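Local structure of manganese lipoxygenase (Gaeumannomyces graminis, 5FX8) at residues A274-N279 / A498-P503; Y223-Q226 / Y230-A233. The protein oxygenates linoleic and alpha-linolenic acids with a catalytic manganese ion, giving 11S- and 13R-hydroperoxy fatty acids, the 11S intermediate from each being converted to the 13R product. All blocks are in the same frame, centred on the assembly; numbering follows the deposited sequence.

Interaction 1. Residues A274-N279 / A498-P503; sequences AKIMFN and AALYAP
Leu500 reaches out of a loop and sets its two methyls against Ile276 and Met277, neighbours on helix 268-305. This is helix-to-loop packing in the largely helical lipoxygenase fold, on the same long helix that carries the manganese ligands His290 and His294 further along. The closer half of the contact is at Met277, where CG lies 3.8 Å from Leu500 CD1 and the two side chains cross at about a right angle. Leu500 CG stands anti to its own carbonyl carbon (chi1 -49°), and the nearly straight chi2 of -176° carries CD1 out to that methylene. The Ile276 half is slacker, a single branch methyl against the other leucine methyl. Both close pairs are carbon on carbon, no hydrogen bond joins 274-279 to 498-503, and all three residues are buried. Farther along the loop the packing gives way to solvent: Tyr501 is partly exposed and Pro503 exposed, and neither reaches the helix segment. Polar anchoring comes from just upstream, where Asn279 ND2 bonds to Leu495 O, while Pro497 packs on Ile276. On the looser side of the leucine fork, Ile276 CG2 stops 4.3 Å from Leu500 CD2.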
loop_
_atom_site.group_PDB
_atom_site.type_symbol
_atom_site.label_atom_id
_atom_site.label_comp_id
_atom_site.label_asym_id
_atom_site.label_seq_id
_atom_site.Cartn_x
_atom_site.Cartn_y
_atom_site.Cartn_z
ATOM N N ALA A 274 -9.731 16.381 22.201
ATOM C CA ALA A 274 -9.439 15.097 22.803
ATOM C C ALA A 274 -9.494 14.001 21.755
ATOM O O ALA A 274 -8.630 13.115 21.712
ATOM C CB ALA A 274 -10.415 14.827 23.934
ATOM N N LYS A 275 -10.494 14.063 20.882
ATOM C CA LYS A 275 -10.561 13.068 19.837
ATOM C C LYS A 275 -9.387 13.199 18.892
ATOM O O LYS A 275 -8.890 12.190 18.405
ATOM C CB LYS A 275 -11.877 13.172 19.087
ATOM C CG LYS A 275 -13.040 12.763 19.914
ATOM C CD LYS A 275 -14.275 12.718 19.069
ATOM C CE LYS A 275 -14.731 14.077 18.650
ATOM N NZ LYS A 275 -15.860 13.898 17.724
ATOM N N ILE A 276 -8.915 14.418 18.640
ATOM C CA ILE A 276 -7.743 14.586 17.789
ATOM C C ILE A 276 -6.501 13.990 18.449
ATOM O O ILE A 276 -5.696 13.314 17.790
ATOM C CB ILE A 276 -7.536 16.067 17.427
ATOM C CG1 ILE A 276 -8.692 16.570 16.565
ATOM C CG2 ILE A 276 -6.278 16.230 16.611
ATOM C CD1 ILE A 276 -8.570 17.986 16.129
ATOM N N MET A 277 -6.322 14.208 19.753
ATOM C CA MET A 277 -5.157 13.629 20.412
ATOM C C MET A 277 -5.201 12.105 20.374
ATOM O O MET A 277 -4.184 11.441 20.108
ATOM C CB MET A 277 -5.057 14.139 21.845
ATOM C CG MET A 277 -4.841 15.612 21.916
ATOM S SD MET A 277 -4.561 16.230 23.584
ATOM C CE MET A 277 -6.189 16.229 24.293
ATOM N N PHE A 278 -6.373 11.534 20.633
ATOM C CA PHE A 278 -6.511 10.091 20.516
ATOM C C PHE A 278 -6.215 9.627 19.103
ATOM O O PHE A 278 -5.598 8.586 18.914
ATOM C CB PHE A 278 -7.904 9.653 20.947
ATOM C CG PHE A 278 -8.151 8.171 20.822
ATOM C CD1 PHE A 278 -8.551 7.609 19.622
ATOM C CD2 PHE A 278 -8.040 7.349 21.926
ATOM C CE1 PHE A 278 -8.798 6.286 19.520
ATOM C CE2 PHE A 278 -8.291 6.007 21.825
ATOM C CZ PHE A 278 -8.669 5.480 20.601
ATOM N N ASN A 279 -6.649 10.369 18.094
ATOM C CA ASN A 279 -6.394 9.896 16.742
ATOM C C ASN A 279 -4.907 9.935 16.403
ATOM O O ASN A 279 -4.427 9.132 15.595
ATOM C CB ASN A 279 -7.202 10.714 15.761
ATOM C CG ASN A 279 -8.665 10.356 15.791
ATOM O OD1 ASN A 279 -9.036 9.266 16.182
ATOM N ND2 ASN A 279 -9.503 11.278 15.380
ATOM N N ALA A 498 -0.660 13.560 11.941
ATOM C CA ALA A 498 0.542 12.817 12.276
ATOM C C ALA A 498 1.266 13.405 13.483
ATOM O O ALA A 498 1.883 12.669 14.248
ATOM C CB ALA A 498 1.468 12.782 11.080
ATOM N N ALA A 499 1.190 14.714 13.687
ATOM C CA ALA A 499 1.831 15.330 14.831
ATOM C C ALA A 499 0.938 16.415 15.412
ATOM O O ALA A 499 0.107 16.991 14.713
ATOM C CB ALA A 499 3.190 15.929 14.447
ATOM N N LEU A 500 1.136 16.715 16.691
ATOM C CA LEU A 500 0.491 17.864 17.315
ATOM C C LEU A 500 1.503 18.990 17.484
ATOM O O LEU A 500 2.644 18.754 17.889
ATOM C CB LEU A 500 -0.111 17.498 18.665
ATOM C CG LEU A 500 -0.982 16.243 18.701
ATOM C CD1 LEU A 500 -1.558 16.090 20.091
ATOM C CD2 LEU A 500 -2.092 16.320 17.670
ATOM N N TYR A 501 1.074 20.211 17.184
ATOM C CA TYR A 501 1.965 21.350 17.048
ATOM C C TYR A 501 1.773 22.373 18.157
ATOM O O TYR A 501 2.341 23.455 18.097
ATOM C CB TYR A 501 1.786 21.983 15.662
ATOM C CG TYR A 501 2.319 21.101 14.543
ATOM C CD1 TYR A 501 1.518 20.120 13.977
ATOM C CD2 TYR A 501 3.634 21.223 14.078
ATOM C CE1 TYR A 501 1.976 19.314 12.988
ATOM C CE2 TYR A 501 4.104 20.410 13.077
ATOM C CZ TYR A 501 3.257 19.451 12.551
ATOM O OH TYR A 501 3.650 18.606 11.567
ATOM N N ALA A 502 1.018 22.038 19.187
ATOM C CA ALA A 502 0.837 22.918 20.316
ATOM C C ALA A 502 0.781 22.053 21.559
ATOM O O ALA A 502 0.348 20.902 21.492
ATOM C CB ALA A 502 -0.441 23.759 20.184
ATOM N N PRO A 503 1.226 22.569 22.697
ATOM C CA PRO A 503 1.334 21.734 23.896
ATOM C C PRO A 503 -0.010 21.213 24.358
ATOM O O PRO A 503 -1.046 21.860 24.194
ATOM C CB PRO A 503 1.933 22.688 24.935
ATOM C CG PRO A 503 2.612 23.688 24.147
ATOM C CD PRO A 503 1.809 23.900 22.915
#

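Interaction 2. Residues Y223-Q226 / Y230-A233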
loop_
_atom_site.group_PDB
_atom_site.type_symbol
_atom_site.label_atom_id
_atom_site.label_comp_id
_atom_site.label_asym_id
_atom_site.label_seq_id
_atom_site.Cartn_x
_atom_site.Cartn_y
_atom_site.Cartn_z
ATOM N N TYR A 223 7.540 7.719 25.569
ATOM C CA TYR A 223 8.255 8.409 24.509
ATOM C C TYR A 223 8.152 9.924 24.670
ATOM O O TYR A 223 7.174 10.449 25.211
ATOM C CB TYR A 223 7.707 7.996 23.139
ATOM C CG TYR A 223 7.723 6.500 22.914
ATOM C CD1 TYR A 223 8.886 5.772 23.099
ATOM C CD2 TYR A 223 6.573 5.818 22.575
ATOM C CE1 TYR A 223 8.900 4.441 22.928
ATOM C CE2 TYR A 223 6.583 4.462 22.396
ATOM C CZ TYR A 223 7.751 3.776 22.567
ATOM O OH TYR A 223 7.803 2.410 22.406
ATOM N N THR A 224 9.170 10.622 24.168
ATOM C CA THR A 224 9.272 12.061 24.201
ATOM C C THR A 224 9.124 12.622 22.803
ATOM O O THR A 224 9.878 12.232 21.908
ATOM C CB THR A 224 10.622 12.485 24.767
ATOM O OG1 THR A 224 10.854 11.799 26.001
ATOM C CG2 THR A 224 10.674 13.983 24.971
ATOM N N PRO A 225 8.220 13.563 22.582
ATOM C CA PRO A 225 8.052 14.115 21.243
ATOM C C PRO A 225 9.279 14.874 20.772
ATOM O O PRO A 225 10.100 15.348 21.558
ATOM C CB PRO A 225 6.861 15.055 21.406
ATOM C CG PRO A 225 6.176 14.576 22.576
ATOM C CD PRO A 225 7.223 14.106 23.504
ATOM N N GLN A 226 9.393 14.979 19.455
ATOM C CA GLN A 226 10.392 15.841 18.865
ATOM C C GLN A 226 10.119 17.288 19.253
ATOM O O GLN A 226 8.962 17.685 19.403
ATOM C CB GLN A 226 10.368 15.730 17.350
ATOM C CG GLN A 226 10.588 14.357 16.773
ATOM C CD GLN A 226 10.643 14.451 15.290
ATOM O OE1 GLN A 226 11.651 14.874 14.738
ATOM N NE2 GLN A 226 9.553 14.110 14.627
ATOM N N TYR A 230 4.241 17.692 19.956
ATOM C CA TYR A 230 3.643 17.307 21.209
ATOM C C TYR A 230 2.774 16.084 20.972
ATOM O O TYR A 230 2.441 15.756 19.835
ATOM C CB TYR A 230 2.847 18.468 21.780
ATOM C CG TYR A 230 3.618 19.746 21.799
ATOM C CD1 TYR A 230 3.644 20.583 20.694
ATOM C CD2 TYR A 230 4.320 20.125 22.930
ATOM C CE1 TYR A 230 4.352 21.746 20.715
ATOM C CE2 TYR A 230 5.017 21.295 22.972
ATOM C CZ TYR A 230 5.036 22.104 21.871
ATOM O OH TYR A 230 5.747 23.279 21.919
ATOM N N ALA A 231 2.408 15.407 22.057
ATOM C CA ALA A 231 1.639 14.177 21.953
ATOM C C ALA A 231 1.159 13.765 23.333
ATOM O O ALA A 231 1.810 14.071 24.331
ATOM C CB ALA A 231 2.472 13.050 21.338
ATOM N N ALA A 232 0.042 13.038 23.382
ATOM C CA ALA A 232 -0.504 12.535 24.634
ATOM C C ALA A 232 -0.227 11.039 24.736
ATOM O O ALA A 232 0.641 10.516 24.041
ATOM C CB ALA A 232 -1.996 12.869 24.731
ATOM N N ALA A 233 -0.944 10.355 25.621
ATOM C CA ALA A 233 -0.895 8.901 25.698
ATOM C C ALA A 233 -2.314 8.431 26.045
ATOM O O ALA A 233 -2.618 7.931 27.124
ATOM C CB ALA A 233 0.150 8.427 26.701
#
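Pro225 turns the CB-CG edge of its ring onto the backbone of Tyr230 and Ala231, where the chain turns back on itself. Both segments belong to the long loop of a beta-hairpin connection: strands 212-216 and 235-241 are antiparallel neighbours in the five-stranded sheet, and the chain between them makes this excursion near the surface. The segments run in roughly opposite directions, but no hydrogen bond links them and neither is a regular strand. They come closest at Pro225 and Tyr230, whose CA atoms are 5.4 Å apart, and spread from there toward Tyr223 and Ala233.

Two ring carbons of the proline do the touching. Its CB sits 3.9 Å from Tyr230 CA, while CG reaches across to Ala231 N, also at 3.9 Å, and stays 4.0 Å from Tyr230 CA. The proline edge therefore meets mostly main chain. A proline nitrogen inside a chain carries no hydrogen, and it is the apolar ring that Pro225 presents to the returning segment. Tyr230 takes part through its backbone: its CB points away from Pro225, and with CG anti to the carbonyl carbon (chi1 -49°) the aromatic ring is carried off to pack on Pro503.

Each arm has its own anchors. Tyr223 OH bonds to Asp356 OD2 on helix 351-363, and the Gln226 backbone pairs with Gly348; on the returning arm, Ala232 O accepts from Asn281 ND2 of helix 268-305. All three touching residues are partly exposed. Ala231 supplies the one apolar side-chain meeting across the turn, its CB pointing toward the proline and lying 4.2 Å from Pro225 CG.

In the fold
From the N terminus, interaction 2 comes first: it closes a short loop of three residues, 227-229, within the connection between strands 212-216 and 235-241. The chain then runs through the sheet into helix 268-305, where interaction 1 opens, to close only after 218 further residues, mostly helical and without strand. The two are in series, neither nested nor crossed, yet their centres lie about 10 Å apart. The 498-503 loop joins them: Leu500 O is 2.8 Å from Tyr230 N, a probable hydrogen bond. This loop, which follows helix 485-490, thus touches helix 268-305 through interaction 1 and the connection between strands 212-216 and 235-241 through Tyr230.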